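Local coordinates for uncharacterized protein (Bacteroides ovatus CL02T12C04, PDB 6PTM) that probably hydrolyses carrageenan from its chain ends, as an exo-acting carrageenase of glycoside hydrolase family 42, at residues Glu44-Ile58 / Glu71-Gly83. Numbering follows the deposited sequence.
Sequences EEEASGKINELRKLI and EETALRTAEIFMG
Leu75 drops into a hole formed by Ile51, Leu54, Arg55 and Ile58 on the facing helix, and two turns on Met82 does the same among Glu44, Ala47, Ser48 and Ile51, a compact example of knobs-into-holes packing in an antiparallel helical hairpin. The segments 44-58 and 71-83 run at 152° to each other, their axes 10.2 Å apart at closest approach. With the CG of Leu75 anti to the backbone N (chi1 -178°), its two methyls part: CD1 lies 3.6 Å from CG2 of Ile51, whereas CD2 meets Arg55 CB and Ile58 CD1. The folded chain of Met82 turns SD to 3.7 Å from Ala47 CB and brings CE to Ser48 OG. Ile51 and Met82 lie alongside each other with their ends pointing opposite ways, and Ile51 CD1 comes tightly to 3.5 Å from Met82 CG while also touching Ala78 CB.

Along one flank, Arg55 and Glu79 meet roughly perpendicular, yet guanidinium and carboxylate are nearly coplanar, 12° apart. Arg55 NH2 makes a hydrogen-bonded salt bridge of 2.6 Å to the anti lone pair of Glu79 OE2. Arg76, which continues to Glu186, forms a second salt bridge within its helix, NE to Glu79 OE1. Helix 109-139 packs against Leu54. An apolar seam thus joins the hairpin; Arg55 adds the cross-helix bond, while Arg76 holds the other oxygen and probably fixes the carboxylate's rotation.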
ATOM      1  N   GLU A  44     -17.244 -33.898   4.106  1.00 31.29           N
ATOM      2  CA  GLU A  44     -18.506 -33.122   4.116  1.00 32.17           C
ATOM      3  C   GLU A  44     -19.239 -33.335   5.447  1.00 31.60           C
ATOM      4  O   GLU A  44     -19.518 -32.343   6.163  1.00 28.54           O
ATOM      5  CB  GLU A  44     -19.359 -33.552   2.927  1.00 33.24           C
ATOM      6  CG  GLU A  44     -20.428 -32.549   2.607  1.00 34.73           C
ATOM      7  CD  GLU A  44     -21.309 -32.901   1.427  1.00 34.04           C
ATOM      8  OE1 GLU A  44     -20.948 -33.826   0.666  1.00 34.02           O
ATOM      9  OE2 GLU A  44     -22.332 -32.218   1.271  1.00 32.86           O
ATOM     10  N   GLU A  45     -19.518 -34.586   5.794  1.00 29.80           N
ATOM     11  CA  GLU A  45     -20.208 -34.936   7.061  1.00 30.52           C
ATOM     12  C   GLU A  45     -19.374 -34.424   8.251  1.00 25.82           C
ATOM     13  O   GLU A  45     -19.929 -33.786   9.167  1.00 22.58           O
ATOM     14  CB  GLU A  45     -20.409 -36.452   7.117  1.00 36.06           C
ATOM     15  CG  GLU A  45     -21.729 -36.859   7.740  1.00 43.52           C
ATOM     16  CD  GLU A  45     -21.651 -38.182   8.479  1.00 47.35           C
ATOM     17  OE1 GLU A  45     -20.781 -39.001   8.125  1.00 54.11           O
ATOM     18  OE2 GLU A  45     -22.413 -38.357   9.440  1.00 50.94           O
ATOM     19  N   GLU A  46     -18.067 -34.665   8.232  1.00 25.56           N
ATOM     20  CA  GLU A  46     -17.158 -34.279   9.348  1.00 25.76           C
ATOM     21  C   GLU A  46     -17.186 -32.754   9.507  1.00 24.50           C
ATOM     22  O   GLU A  46     -17.286 -32.282  10.649  1.00 22.85           O
ATOM     23  CB  GLU A  46     -15.736 -34.804   9.122  1.00 27.17           C
ATOM     24  CG  GLU A  46     -14.803 -34.451  10.270  1.00 29.08           C
ATOM     25  CD  GLU A  46     -13.349 -34.860  10.128  1.00 29.66           C
ATOM     26  OE1 GLU A  46     -13.008 -35.515   9.106  1.00 26.08           O
ATOM     27  OE2 GLU A  46     -12.565 -34.503  11.055  1.00 32.19           O
ATOM     28  N   ALA A  47     -17.071 -32.008   8.399  1.00 22.82           N
ATOM     29  CA  ALA A  47     -17.085 -30.530   8.422  1.00 22.73           C
ATOM     30  C   ALA A  47     -18.423 -30.032   8.972  1.00 23.27           C
ATOM     31  O   ALA A  47     -18.350 -29.152   9.850  1.00 21.98           O
ATOM     32  CB  ALA A  47     -16.796 -29.945   7.063  1.00 21.82           C
ATOM     33  N   SER A  48     -19.573 -30.543   8.491  1.00 21.37           N
ATOM     34  CA  SER A  48     -20.922 -30.129   8.978  1.00 22.91           C
ATOM     35  C   SER A  48     -21.014 -30.358  10.482  1.00 22.04           C
ATOM     36  O   SER A  48     -21.586 -29.522  11.124  1.00 24.03           O
ATOM     37  CB  SER A  48     -22.067 -30.850   8.319  1.00 25.38           C
ATOM     38  OG  SER A  48     -21.891 -30.820   6.929  1.00 33.30           O
ATOM     39  N   GLY A  49     -20.518 -31.492  10.978  1.00 22.00           N
ATOM     40  CA  GLY A  49     -20.425 -31.814  12.416  1.00 24.34           C
ATOM     41  C   GLY A  49     -19.699 -30.739  13.226  1.00 23.83           C
ATOM     42  O   GLY A  49     -20.274 -30.254  14.198  1.00 26.90           O
ATOM     43  N   LYS A  50     -18.474 -30.371  12.853  1.00 25.01           N
ATOM     44  CA  LYS A  50     -17.669 -29.318  13.546  1.00 23.89           C
ATOM     45  C   LYS A  50     -18.363 -27.958  13.494  1.00 22.14           C
ATOM     46  O   LYS A  50     -18.326 -27.223  14.504  1.00 18.56           O
ATOM     47  CB  LYS A  50     -16.287 -29.220  12.907  1.00 26.10           C
ATOM     48  CG  LYS A  50     -15.445 -30.470  13.057  1.00 28.58           C
ATOM     49  CD  LYS A  50     -15.109 -30.739  14.494  1.00 31.17           C
ATOM     50  CE  LYS A  50     -14.255 -31.976  14.601  1.00 35.95           C
ATOM     51  NZ  LYS A  50     -13.514 -31.987  15.876  1.00 40.39           N
ATOM     52  N   ILE A  51     -18.997 -27.643  12.362  1.00 21.18           N
ATOM     53  CA  ILE A  51     -19.739 -26.372  12.198  1.00 21.87           C
ATOM     54  C   ILE A  51     -20.876 -26.335  13.220  1.00 24.06           C
ATOM     55  O   ILE A  51     -21.045 -25.285  13.921  1.00 22.73           O
ATOM     56  CB  ILE A  51     -20.247 -26.245  10.758  1.00 21.85           C
ATOM     57  CG1 ILE A  51     -19.082 -26.033   9.793  1.00 22.74           C
ATOM     58  CG2 ILE A  51     -21.288 -25.154  10.657  1.00 21.27           C
ATOM     59  CD1 ILE A  51     -19.502 -25.969   8.328  1.00 22.42           C
ATOM     60  N   ASN A  52     -21.672 -27.406  13.290  1.00 25.55           N
ATOM     61  CA  ASN A  52     -22.799 -27.469  14.263  1.00 26.00           C
ATOM     62  C   ASN A  52     -22.232 -27.334  15.680  1.00 23.15           C
ATOM     63  O   ASN A  52     -22.867 -26.709  16.505  1.00 26.64           O
ATOM     64  CB  ASN A  52     -23.621 -28.753  14.108  1.00 29.18           C
ATOM     65  CG  ASN A  52     -24.333 -28.860  12.771  1.00 34.09           C
ATOM     66  OD1 ASN A  52     -24.597 -27.860  12.093  1.00 41.36           O
ATOM     67  ND2 ASN A  52     -24.659 -30.079  12.365  1.00 37.37           N
ATOM     68  N   GLU A  53     -21.071 -27.912  15.956  1.00 23.65           N
ATOM     69  CA  GLU A  53     -20.466 -27.901  17.312  1.00 24.80           C
ATOM     70  C   GLU A  53     -20.104 -26.446  17.647  1.00 24.10           C
ATOM     71  O   GLU A  53     -20.542 -25.947  18.715  1.00 22.34           O
ATOM     72  CB  GLU A  53     -19.281 -28.861  17.337  1.00 26.53           C
ATOM     73  CG  GLU A  53     -18.807 -29.242  18.738  1.00 29.86           C
ATOM     74  CD  GLU A  53     -17.477 -29.971  18.788  1.00 28.52           C
ATOM     75  OE1 GLU A  53     -17.172 -30.688  17.840  1.00 34.06           O
ATOM     76  OE2 GLU A  53     -16.739 -29.805  19.777  1.00 35.03           O
ATOM     77  N   LEU A  54     -19.381 -25.761  16.748  1.00 21.50           N
ATOM     78  CA  LEU A  54     -19.016 -24.338  16.964  1.00 21.48           C
ATOM     79  C   LEU A  54     -20.270 -23.487  17.128  1.00 20.02           C
ATOM     80  O   LEU A  54     -20.255 -22.629  18.013  1.00 22.47           O
ATOM     81  CB  LEU A  54     -18.156 -23.783  15.827  1.00 21.66           C
ATOM     82  CG  LEU A  54     -17.705 -22.343  16.079  1.00 21.29           C
ATOM     83  CD1 LEU A  54     -16.971 -22.221  17.413  1.00 19.95           C
ATOM     84  CD2 LEU A  54     -16.845 -21.829  14.935  1.00 22.41           C
ATOM     85  N   ARG A  55     -21.323 -23.724  16.334  1.00 21.48           N
ATOM     86  CA  ARG A  55     -22.581 -22.932  16.404  1.00 20.99           C
ATOM     87  C   ARG A  55     -23.211 -23.049  17.799  1.00 21.87           C
ATOM     88  O   ARG A  55     -23.674 -22.021  18.321  1.00 23.84           O
ATOM     89  CB  ARG A  55     -23.612 -23.365  15.353  1.00 22.46           C
ATOM     90  CG  ARG A  55     -24.872 -22.514  15.357  1.00 22.75           C
ATOM     91  CD  ARG A  55     -25.923 -23.007  14.376  1.00 25.38           C
ATOM     92  NE  ARG A  55     -25.438 -22.710  13.024  1.00 28.19           N
ATOM     93  CZ  ARG A  55     -24.951 -23.590  12.158  1.00 27.22           C
ATOM     94  NH1 ARG A  55     -24.940 -24.881  12.442  1.00 28.02           N
ATOM     95  NH2 ARG A  55     -24.518 -23.178  10.971  1.00 28.68           N
ATOM     96  N   LYS A  56     -23.236 -24.237  18.403  1.00 23.33           N
ATOM     97  CA  LYS A  56     -23.797 -24.377  19.773  1.00 26.10           C
ATOM     98  C   LYS A  56     -22.843 -23.729  20.788  1.00 23.66           C
ATOM     99  O   LYS A  56     -23.323 -23.129  21.741  1.00 25.14           O
ATOM    100  CB  LYS A  56     -24.027 -25.846  20.123  1.00 31.12           C
ATOM    101  CG  LYS A  56     -24.744 -26.639  19.045  1.00 36.74           C
ATOM    102  CD  LYS A  56     -25.799 -27.550  19.580  1.00 43.92           C
ATOM    103  CE  LYS A  56     -25.252 -28.542  20.581  1.00 50.17           C
ATOM    104  NZ  LYS A  56     -24.893 -29.816  19.920  1.00 54.81           N
ATOM    105  N   LEU A  57     -21.532 -23.857  20.619  1.00 21.66           N
ATOM    106  CA  LEU A  57     -20.559 -23.297  21.599  1.00 21.63           C
ATOM    107  C   LEU A  57     -20.686 -21.775  21.588  1.00 21.93           C
ATOM    108  O   LEU A  57     -20.656 -21.156  22.663  1.00 23.29           O
ATOM    109  CB  LEU A  57     -19.137 -23.737  21.238  1.00 23.76           C
ATOM    110  CG  LEU A  57     -18.084 -23.393  22.287  1.00 25.37           C
ATOM    111  CD1 LEU A  57     -18.338 -24.171  23.571  1.00 26.13           C
ATOM    112  CD2 LEU A  57     -16.695 -23.708  21.750  1.00 26.55           C
ATOM    113  N   ILE A  58     -20.890 -21.191  20.411  1.00 21.23           N
ATOM    114  CA  ILE A  58     -21.127 -19.731  20.292  1.00 22.59           C
ATOM    115  C   ILE A  58     -22.365 -19.342  21.109  1.00 22.98           C
ATOM    116  O   ILE A  58     -22.294 -18.351  21.858  1.00 21.38           O
ATOM    117  CB  ILE A  58     -21.228 -19.296  18.818  1.00 22.40           C
ATOM    118  CG1 ILE A  58     -19.832 -19.304  18.180  1.00 21.90           C
ATOM    119  CG2 ILE A  58     -21.932 -17.948  18.700  1.00 21.49           C
ATOM    120  CD1 ILE A  58     -19.859 -19.219  16.676  1.00 23.75           C
ATOM    121  N   GLU A  71     -15.512 -16.001  16.408  1.00 17.83           N
ATOM    122  CA  GLU A  71     -16.034 -17.359  16.108  1.00 17.29           C
ATOM    123  C   GLU A  71     -17.227 -17.257  15.150  1.00 16.62           C
ATOM    124  O   GLU A  71     -17.342 -18.123  14.244  1.00 18.31           O
ATOM    125  CB  GLU A  71     -16.346 -18.102  17.398  1.00 17.24           C
ATOM    126  CG  GLU A  71     -15.108 -18.504  18.186  1.00 18.54           C
ATOM    127  CD  GLU A  71     -14.556 -17.389  19.061  1.00 19.80           C
ATOM    128  OE1 GLU A  71     -15.295 -16.398  19.294  1.00 19.30           O
ATOM    129  OE2 GLU A  71     -13.388 -17.515  19.503  1.00 20.02           O
ATOM    130  N   GLU A  72     -18.088 -16.258  15.304  1.00 17.33           N
ATOM    131  CA  GLU A  72     -19.202 -16.037  14.345  1.00 17.18           C
ATOM    132  C   GLU A  72     -18.667 -15.751  12.946  1.00 16.71           C
ATOM    133  O   GLU A  72     -19.303 -16.181  11.950  1.00 16.52           O
ATOM    134  CB  GLU A  72     -20.087 -14.872  14.765  1.00 17.73           C
ATOM    135  CG  GLU A  72     -20.917 -15.170  15.996  1.00 20.17           C
ATOM    136  CD  GLU A  72     -21.594 -13.909  16.494  1.00 23.20           C
ATOM    137  OE1 GLU A  72     -22.087 -13.168  15.639  1.00 28.47           O
ATOM    138  OE2 GLU A  72     -21.528 -13.619  17.680  1.00 22.77           O
ATOM    139  N   THR A  73     -17.551 -15.026  12.851  1.00 17.02           N
ATOM    140  CA  THR A  73     -16.902 -14.721  11.554  1.00 15.58           C
ATOM    141  C   THR A  73     -16.409 -16.031  10.946  1.00 15.73           C
ATOM    142  O   THR A  73     -16.646 -16.265   9.743  1.00 16.49           O
ATOM    143  CB  THR A  73     -15.783 -13.685  11.709  1.00 14.92           C
ATOM    144  OG1 THR A  73     -16.379 -12.485  12.203  1.00 14.92           O
ATOM    145  CG2 THR A  73     -15.055 -13.439  10.408  1.00 15.78           C
ATOM    146  N   ALA A  74     -15.718 -16.853  11.732  1.00 15.93           N
ATOM    147  CA  ALA A  74     -15.218 -18.180  11.295  1.00 16.18           C
ATOM    148  C   ALA A  74     -16.396 -19.087  10.884  1.00 16.57           C
ATOM    149  O   ALA A  74     -16.287 -19.791   9.849  1.00 15.49           O
ATOM    150  CB  ALA A  74     -14.395 -18.816  12.404  1.00 16.35           C
ATOM    151  N   LEU A  75     -17.442 -19.142  11.710  1.00 18.10           N
ATOM    152  CA  LEU A  75     -18.653 -19.969  11.438  1.00 17.82           C
ATOM    153  C   LEU A  75     -19.244 -19.528  10.095  1.00 18.24           C
ATOM    154  O   LEU A  75     -19.565 -20.388   9.272  1.00 19.70           O
ATOM    155  CB  LEU A  75     -19.683 -19.783  12.555  1.00 19.49           C
ATOM    156  CG  LEU A  75     -20.950 -20.622  12.393  1.00 21.47           C
ATOM    157  CD1 LEU A  75     -20.620 -22.098  12.519  1.00 23.76           C
ATOM    158  CD2 LEU A  75     -21.997 -20.266  13.419  1.00 23.41           C
ATOM    159  N   ARG A  76     -19.430 -18.229   9.887  1.00 18.35           N
ATOM    160  CA  ARG A  76     -20.014 -17.716   8.626  1.00 18.21           C
ATOM    161  C   ARG A  76     -19.103 -18.084   7.454  1.00 19.20           C
ATOM    162  O   ARG A  76     -19.615 -18.485   6.383  1.00 17.84           O
ATOM    163  CB  ARG A  76     -20.270 -16.212   8.684  1.00 17.64           C
ATOM    164  CG  ARG A  76     -20.855 -15.655   7.395  1.00 18.07           C
ATOM    165  CD  ARG A  76     -22.142 -16.340   6.962  1.00 19.30           C
ATOM    166  NE  ARG A  76     -23.167 -16.245   7.999  1.00 20.42           N
ATOM    167  CZ  ARG A  76     -23.867 -15.146   8.281  1.00 22.24           C
ATOM    168  NH1 ARG A  76     -23.682 -14.008   7.628  1.00 20.64           N
ATOM    169  NH2 ARG A  76     -24.768 -15.190   9.245  1.00 23.05           N
ATOM    170  N   THR A  77     -17.795 -17.942   7.626  1.00 18.39           N
ATOM    171  CA  THR A  77     -16.859 -18.325   6.560  1.00 17.88           C
ATOM    172  C   THR A  77     -17.093 -19.794   6.198  1.00 17.49           C
ATOM    173  O   THR A  77     -17.079 -20.163   5.000  1.00 17.59           O
ATOM    174  CB  THR A  77     -15.407 -18.093   6.964  1.00 17.31           C
ATOM    175  OG1 THR A  77     -15.210 -16.731   7.358  1.00 16.27           O
ATOM    176  CG2 THR A  77     -14.497 -18.440   5.812  1.00 17.68           C
ATOM    177  N   ALA A  78     -17.229 -20.629   7.211  1.00 18.48           N
ATOM    178  CA  ALA A  78     -17.374 -22.081   7.047  1.00 17.66           C
ATOM    179  C   ALA A  78     -18.684 -22.341   6.301  1.00 19.49           C
ATOM    180  O   ALA A  78     -18.649 -23.062   5.272  1.00 20.06           O
ATOM    181  CB  ALA A  78     -17.312 -22.746   8.396  1.00 18.08           C
ATOM    182  N   GLU A  79     -19.780 -21.705   6.734  1.00 19.71           N
ATOM    183  CA  GLU A  79     -21.120 -21.877   6.096  1.00 20.23           C
ATOM    184  C   GLU A  79     -21.016 -21.513   4.623  1.00 19.86           C
ATOM    185  O   GLU A  79     -21.537 -22.246   3.815  1.00 17.52           O
ATOM    186  CB  GLU A  79     -22.177 -21.010   6.768  1.00 21.01           C
ATOM    187  CG  GLU A  79     -22.482 -21.483   8.159  1.00 20.88           C
ATOM    188  CD  GLU A  79     -23.293 -20.474   8.934  1.00 23.09           C
ATOM    189  OE1 GLU A  79     -23.361 -19.328   8.518  1.00 23.77           O
ATOM    190  OE2 GLU A  79     -23.781 -20.841   9.978  1.00 25.63           O
ATOM    191  N   ILE A  80     -20.299 -20.441   4.292  1.00 19.06           N
ATOM    192  CA  ILE A  80     -20.179 -19.974   2.883  1.00 19.67           C
ATOM    193  C   ILE A  80     -19.383 -21.007   2.080  1.00 19.67           C
ATOM    194  O   ILE A  80     -19.816 -21.357   0.979  1.00 19.24           O
ATOM    195  CB  ILE A  80     -19.554 -18.569   2.808  1.00 20.28           C
ATOM    196  CG1 ILE A  80     -20.536 -17.518   3.360  1.00 21.08           C
ATOM    197  CG2 ILE A  80     -19.126 -18.249   1.381  1.00 20.18           C
ATOM    198  CD1 ILE A  80     -19.935 -16.137   3.511  1.00 21.64           C
ATOM    199  N   PHE A  81     -18.258 -21.470   2.613  1.00 17.96           N
ATOM    200  CA  PHE A  81     -17.315 -22.307   1.834  1.00 18.78           C
ATOM    201  C   PHE A  81     -17.832 -23.738   1.767  1.00 18.64           C
ATOM    202  O   PHE A  81     -17.313 -24.478   0.930  1.00 20.40           O
ATOM    203  CB  PHE A  81     -15.894 -22.244   2.383  1.00 18.55           C
ATOM    204  CG  PHE A  81     -15.116 -21.124   1.741  1.00 19.42           C
ATOM    205  CD1 PHE A  81     -15.155 -19.840   2.268  1.00 18.97           C
ATOM    206  CD2 PHE A  81     -14.392 -21.351   0.583  1.00 18.55           C
ATOM    207  CE1 PHE A  81     -14.425 -18.824   1.673  1.00 19.82           C
ATOM    208  CE2 PHE A  81     -13.671 -20.333  -0.014  1.00 17.88           C
ATOM    209  CZ  PHE A  81     -13.699 -19.074   0.526  1.00 18.00           C
ATOM    210  N   MET A  82     -18.771 -24.123   2.620  1.00 18.03           N
ATOM    211  CA  MET A  82     -19.396 -25.456   2.455  1.00 19.75           C
ATOM    212  C   MET A  82     -20.166 -25.391   1.129  1.00 19.75           C
ATOM    213  O   MET A  82     -20.079 -26.349   0.351  1.00 20.67           O
ATOM    214  CB  MET A  82     -20.324 -25.836   3.610  1.00 20.02           C
ATOM    215  CG  MET A  82     -19.588 -26.204   4.883  1.00 20.12           C
ATOM    216  SD  MET A  82     -18.494 -27.642   4.679  1.00 23.29           S
ATOM    217  CE  MET A  82     -19.732 -28.944   4.687  1.00 25.54           C
ATOM    218  N   GLY A  83     -20.892 -24.303   0.879  1.00 19.23           N
ATOM    219  CA  GLY A  83     -21.637 -24.169  -0.383  1.00 21.42           C
ATOM    220  C   GLY A  83     -20.691 -24.053  -1.564  1.00 22.50           C
ATOM    221  O   GLY A  83     -20.990 -24.626  -2.649  1.00 20.09           O
TER